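PDB 1NPE: nidogen from Mus musculus, which probably links laminin to other basement-membrane components, its YWTD beta-propeller domain being the part thought to bind laminin. Local coordinates for residues T119-P124 with T156-L161; P146-S151 with S179-V184. One frame throughout, in Å; residues are numbered along the deposited sequence.

The two contacts lie on the same side of the propeller, their centres 11 Å apart, and share the blade built from strands 124-130, 135-140, 147-152 and 159-162. Along the chain they interlock: 119-124, 146-151, 156-161 and 179-184 come in that order, belonging alternately to contact 1 and contact 2. Contact 1 ties the connection entering this blade to R158, just before its fourth strand; contact 2 packs the blade's third strand against the second strand of the following blade. Strands 147-152 and 159-162 are antiparallel neighbours, and a salt bridge between R158 and E149 joins the two contacts. Together they couple successive blades around the ring.

Contact 1: T119-P124 with T156-L161; sequences TGLVNP and TNRRIL. With CD (cadmium ion), chain C.
R158 reaches the loop at T119-L121 by an almost fully stretched side chain. Its CB points toward the loop, and CG stands anti to the backbone N (chi1 178°), from which CD and NE continue without a kink. CB, CG and CD meet nothing in 119-124; the guanidinium makes the contact. The R158 side chain also touches W138 and K147 of the same blade, the lysine near its tip. NH1 takes the carbonyl of T119 in the straighter of two hydrogen bonds, 2.9 Å to T119 O with an N-H...O angle of 160°. NH2 reaches that same T119 O at 3.3 Å, bent to 138°. The oxygen sits at the end of the guanidinium and in its plane, shared by both terminal nitrogens, which holds the end of the arginine in position. Beside it, G120 O comes to 3.7 Å from NH2, also near the plane, and accepts a hydrogen bond from K147 NZ. L121 adds an apolar neighbour from an oblique direction, its CD2 being 3.8 Å from R158 NH2.

NH2 also forms a salt bridge with E149 OE2, so R158 joins a carboxylate on strand 147-152 to a carbonyl of the loop. The nearby acid would be expected to offset the arginine's charge. Farther along the loop, D140 receives the backbone N-H groups of V122 and N123, and V122 O binds a cadmium ion at 2.3 Å, with S98, D101 and three waters completing the site. D140 closes the sequence Y137-W138-T139-D140, the signature of this family, and the contact is that of a YWTD beta-propeller, where the link between blades is anchored by polar groups of the blade it enters.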
loop_
_atom_site.group_PDB
_atom_site.type_symbol
_atom_site.label_atom_id
_atom_site.label_comp_id
_atom_site.label_asym_id
_atom_site.label_seq_id
_atom_site.Cartn_x
_atom_site.Cartn_y
_atom_site.Cartn_z
ATOM N N THR A 119 10.888 -7.430 -10.924
ATOM C CA THR A 119 11.503 -8.582 -10.285
ATOM C C THR A 119 12.025 -8.065 -8.955
ATOM O O THR A 119 12.302 -6.876 -8.826
ATOM C CB THR A 119 12.666 -9.175 -11.130
ATOM O OG1 THR A 119 13.629 -8.156 -11.426
ATOM C CG2 THR A 119 12.137 -9.765 -12.429
ATOM N N GLY A 120 12.105 -8.940 -7.955
ATOM C CA GLY A 120 12.580 -8.530 -6.644
ATOM C C GLY A 120 11.624 -7.594 -5.904
ATOM O O GLY A 120 12.018 -6.916 -4.952
ATOM N N LEU A 121 10.382 -7.515 -6.371
ATOM C CA LEU A 121 9.377 -6.661 -5.742
ATOM C C LEU A 121 8.268 -7.531 -5.187
ATOM O O LEU A 121 7.685 -8.329 -5.904
ATOM C CB LEU A 121 8.786 -5.669 -6.746
ATOM C CG LEU A 121 9.748 -4.648 -7.359
ATOM C CD1 LEU A 121 9.031 -3.862 -8.440
ATOM C CD2 LEU A 121 10.304 -3.719 -6.286
ATOM N N VAL A 122 7.990 -7.374 -3.902
ATOM C CA VAL A 122 6.951 -8.148 -3.237
ATOM C C VAL A 122 5.888 -7.205 -2.672
ATOM O O VAL A 122 4.699 -7.389 -2.910
ATOM C CB VAL A 122 7.562 -9.028 -2.119
ATOM C CG1 VAL A 122 6.460 -9.705 -1.277
ATOM C CG2 VAL A 122 8.470 -10.088 -2.750
ATOM N N ASN A 123 6.325 -6.202 -1.917
ATOM C CA ASN A 123 5.413 -5.222 -1.337
ATOM C C ASN A 123 5.931 -3.787 -1.503
ATOM O O ASN A 123 6.112 -3.064 -0.524
ATOM C CB ASN A 123 5.143 -5.524 0.145
ATOM C CG ASN A 123 3.966 -6.483 0.356
ATOM O OD1 ASN A 123 4.006 -7.351 1.223
ATOM N ND2 ASN A 123 2.911 -6.309 -0.422
ATOM N N PRO A 124 6.216 -3.363 -2.750
ATOM C CA PRO A 124 6.700 -1.989 -2.914
ATOM C C PRO A 124 5.576 -1.061 -2.476
ATOM O O PRO A 124 4.402 -1.414 -2.583
ATOM C CB PRO A 124 6.933 -1.890 -4.422
ATOM C CG PRO A 124 5.858 -2.789 -4.973
ATOM C CD PRO A 124 6.012 -3.998 -4.062
ATOM N N THR A 156 18.239 2.403 -15.073
ATOM C CA THR A 156 19.540 1.776 -14.868
ATOM C C THR A 156 20.009 1.965 -13.428
ATOM O O THR A 156 19.366 2.659 -12.631
ATOM C CB THR A 156 20.643 2.365 -15.808
ATOM O OG1 THR A 156 20.967 3.705 -15.407
ATOM C CG2 THR A 156 20.178 2.365 -17.266
ATOM N N ASN A 157 21.109 1.294 -13.100
ATOM C CA ASN A 157 21.743 1.395 -11.795
ATOM C C ASN A 157 20.884 1.108 -10.559
ATOM O O ASN A 157 20.943 1.835 -9.566
ATOM C CB ASN A 157 22.421 2.763 -11.678
ATOM C CG ASN A 157 23.511 2.958 -12.719
ATOM O OD1 ASN A 157 23.243 3.366 -13.849
ATOM N ND2 ASN A 157 24.748 2.647 -12.345
ATOM N N ARG A 158 20.091 0.044 -10.624
ATOM C CA ARG A 158 19.261 -0.342 -9.494
ATOM C C ARG A 158 20.159 -0.946 -8.416
ATOM O O ARG A 158 21.087 -1.698 -8.722
ATOM C CB ARG A 158 18.210 -1.366 -9.918
ATOM C CG ARG A 158 17.343 -1.841 -8.770
ATOM C CD ARG A 158 16.301 -2.836 -9.223
ATOM N NE ARG A 158 15.494 -3.298 -8.100
ATOM C CZ ARG A 158 14.558 -4.239 -8.179
ATOM N NH1 ARG A 158 14.298 -4.831 -9.338
ATOM N NH2 ARG A 158 13.877 -4.582 -7.092
ATOM N N ARG A 159 19.897 -0.595 -7.161
ATOM C CA ARG A 159 20.681 -1.126 -6.048
ATOM C C ARG A 159 19.975 -0.914 -4.717
ATOM O O ARG A 159 19.153 -0.010 -4.571
ATOM C CB ARG A 159 22.075 -0.483 -6.007
ATOM C CG ARG A 159 22.041 1.015 -5.790
ATOM C CD ARG A 159 23.391 1.657 -6.017
ATOM N NE ARG A 159 23.326 3.096 -5.766
ATOM C CZ ARG A 159 23.758 3.689 -4.655
ATOM N NH1 ARG A 159 24.299 2.971 -3.675
ATOM N NH2 ARG A 159 23.631 5.000 -4.517
ATOM N N ILE A 160 20.302 -1.768 -3.755
ATOM C CA ILE A 160 19.731 -1.693 -2.421
ATOM C C ILE A 160 20.523 -0.667 -1.622
ATOM O O ILE A 160 21.750 -0.686 -1.620
ATOM C CB ILE A 160 19.783 -3.064 -1.719
ATOM C CG1 ILE A 160 19.038 -4.100 -2.562
ATOM C CG2 ILE A 160 19.157 -2.971 -0.342
ATOM C CD1 ILE A 160 19.055 -5.509 -1.991
ATOM N N LEU A 161 19.805 0.243 -0.972
ATOM C CA LEU A 161 20.407 1.299 -0.169
ATOM C C LEU A 161 20.465 0.906 1.315
ATOM O O LEU A 161 21.457 1.154 1.989
ATOM C CB LEU A 161 19.596 2.583 -0.357
ATOM C CG LEU A 161 20.304 3.914 -0.645
ATOM C CD1 LEU A 161 21.430 3.759 -1.663
ATOM C CD2 LEU A 161 19.270 4.907 -1.144
HETATM CD CD CD C . 3.099 -8.548 -4.125
HETATM O O HOH W 1 4.324 -10.682 -3.824
HETATM O O HOH W 2 1.992 -8.407 -1.746
HETATM O O HOH W 3 0.953 -9.841 -5.066
#

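Contact 2: P146-S151 with S179-V184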
loop_
_atom_site.group_PDB
_atom_site.type_symbol
_atom_site.label_atom_id
_atom_site.label_comp_id
_atom_site.label_asym_id
_atom_site.label_seq_id
_atom_site.Cartn_x
_atom_site.Cartn_y
_atom_site.Cartn_z
ATOM N N PRO A 146 12.711 -6.693 3.951
ATOM C CA PRO A 146 12.349 -5.291 3.705
ATOM C C PRO A 146 13.552 -4.518 3.159
ATOM O O PRO A 146 14.693 -4.818 3.502
ATOM C CB PRO A 146 11.956 -4.801 5.100
ATOM C CG PRO A 146 12.859 -5.600 5.990
ATOM C CD PRO A 146 12.735 -6.982 5.394
ATOM N N LYS A 147 13.308 -3.521 2.320
ATOM C CA LYS A 147 14.417 -2.760 1.763
ATOM C C LYS A 147 14.072 -1.382 1.220
ATOM O O LYS A 147 12.905 -1.055 0.998
ATOM C CB LYS A 147 15.121 -3.582 0.678
ATOM C CG LYS A 147 14.192 -4.103 -0.396
ATOM C CD LYS A 147 14.891 -5.024 -1.382
ATOM C CE LYS A 147 13.919 -5.447 -2.483
ATOM N NZ LYS A 147 14.563 -6.234 -3.574
ATOM N N ILE A 148 15.100 -0.547 1.130
ATOM C CA ILE A 148 14.996 0.791 0.566
ATOM C C ILE A 148 15.888 0.669 -0.665
ATOM O O ILE A 148 17.058 0.290 -0.551
ATOM C CB ILE A 148 15.586 1.883 1.502
ATOM C CG1 ILE A 148 14.938 1.820 2.888
ATOM C CG2 ILE A 148 15.371 3.265 0.898
ATOM C CD1 ILE A 148 13.458 2.146 2.900
ATOM N N GLU A 149 15.336 0.914 -1.845
ATOM C CA GLU A 149 16.134 0.807 -3.063
ATOM C C GLU A 149 16.202 2.111 -3.825
ATOM O O GLU A 149 15.379 3.011 -3.636
ATOM C CB GLU A 149 15.569 -0.257 -4.011
ATOM C CG GLU A 149 15.589 -1.690 -3.505
ATOM C CD GLU A 149 15.323 -2.695 -4.617
ATOM O OE1 GLU A 149 16.269 -3.027 -5.367
ATOM O OE2 GLU A 149 14.169 -3.154 -4.744
ATOM N N THR A 150 17.191 2.196 -4.703
ATOM C CA THR A 150 17.359 3.362 -5.540
ATOM C C THR A 150 17.766 2.919 -6.933
ATOM O O THR A 150 18.238 1.801 -7.136
ATOM C CB THR A 150 18.423 4.351 -4.990
ATOM O OG1 THR A 150 18.396 5.547 -5.771
ATOM C CG2 THR A 150 19.817 3.772 -5.085
ATOM N N SER A 151 17.539 3.797 -7.897
ATOM C CA SER A 151 17.924 3.546 -9.277
ATOM C C SER A 151 17.849 4.878 -9.991
ATOM O O SER A 151 17.357 5.863 -9.430
ATOM C CB SER A 151 16.973 2.550 -9.950
ATOM O OG SER A 151 15.787 3.186 -10.405
ATOM N N SER A 179 20.345 16.620 0.827
ATOM C CA SER A 179 20.693 15.327 0.219
ATOM C C SER A 179 20.362 14.224 1.228
ATOM O O SER A 179 21.176 13.339 1.513
ATOM C CB SER A 179 22.174 15.277 -0.174
ATOM O OG SER A 179 22.400 15.957 -1.398
ATOM N N GLN A 180 19.148 14.307 1.766
ATOM C CA GLN A 180 18.689 13.382 2.781
ATOM C C GLN A 180 17.464 12.575 2.369
ATOM O O GLN A 180 16.434 13.123 1.961
ATOM C CB GLN A 180 18.381 14.172 4.058
ATOM C CG GLN A 180 18.748 13.486 5.364
ATOM C CD GLN A 180 20.249 13.412 5.611
ATOM O OE1 GLN A 180 20.693 12.813 6.593
ATOM N NE2 GLN A 180 21.036 14.019 4.727
ATOM N N LEU A 181 17.606 11.258 2.454
ATOM C CA LEU A 181 16.520 10.341 2.155
ATOM C C LEU A 181 16.025 9.815 3.503
ATOM O O LEU A 181 16.775 9.210 4.263
ATOM C CB LEU A 181 17.006 9.179 1.286
ATOM C CG LEU A 181 15.958 8.122 0.922
ATOM C CD1 LEU A 181 14.880 8.740 0.045
ATOM C CD2 LEU A 181 16.606 6.942 0.211
ATOM N N CYS A 182 14.765 10.075 3.807
ATOM C CA CYS A 182 14.194 9.618 5.059
ATOM C C CYS A 182 13.008 8.700 4.813
ATOM O O CYS A 182 12.279 8.871 3.847
ATOM C CB CYS A 182 13.719 10.806 5.888
ATOM S SG CYS A 182 14.952 12.110 6.173
ATOM N N TRP A 183 12.824 7.723 5.692
ATOM C CA TRP A 183 11.697 6.811 5.589
ATOM C C TRP A 183 11.093 6.631 6.970
ATOM O O TRP A 183 11.715 6.991 7.966
ATOM C CB TRP A 183 12.122 5.457 5.003
ATOM C CG TRP A 183 13.059 4.651 5.842
ATOM C CD1 TRP A 183 12.726 3.808 6.869
ATOM C CD2 TRP A 183 14.482 4.556 5.691
ATOM N NE1 TRP A 183 13.853 3.193 7.359
ATOM C CE2 TRP A 183 14.944 3.632 6.655
ATOM C CE3 TRP A 183 15.410 5.161 4.831
ATOM C CZ2 TRP A 183 16.295 3.291 6.783
ATOM C CZ3 TRP A 183 16.756 4.821 4.958
ATOM C CH2 TRP A 183 17.183 3.892 5.929
ATOM N N VAL A 184 9.848 6.167 7.018
ATOM C CA VAL A 184 9.166 5.907 8.284
ATOM C C VAL A 184 8.924 4.402 8.304
ATOM O O VAL A 184 8.516 3.815 7.302
ATOM C CB VAL A 184 7.849 6.709 8.425
ATOM C CG1 VAL A 184 8.161 8.196 8.521
ATOM C CG2 VAL A 184 6.908 6.433 7.253
#
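L181 is the first residue of 179-184 to meet the neighbouring blade, just beyond the G1 beta bulge at S179 and Q180 with which its strand begins. Its CD2 lies 3.9 Å from I148 CG2, the two side chains running past each other in opposite directions. L181 also touches Y137 and L161, two more residues of the blade that carries I148. C182 follows without touching 146-151; its disulfide to C193 binds strand 180-185 to the adjacent strand 190-195 within its own blade.

W183 supplies the broader surface, and the indole offers one face to I148. The ethyl arm of the isoleucine crosses that face: CG1 stands 3.9 Å from the centroid of the six-membered ring, only 11° off its normal, a CH-pi contact. CD1 lies nearer the CG-CD2 bond, 3.8 Å from CD2 of W183. With I148 CG1 placed anti to its own carbonyl carbon (chi1 -55°), the ethyl arm is given to the tryptophan and the CG2 methyl to the leucine. A162 and L166 touch the indole as well, with E192 and L194 from its own blade.

No hydrogen bond crosses between the two segments, whose nearest CA atoms, those of I148 and W183, are 8.5 Å apart. The backbone of I148 is instead bonded to L161 and A162 inside its own sheet. All three touching residues are buried, which implies that these blades are held together here by dispersion and the hydrophobic effect, with the CH-pi contact contributing a modest directional preference.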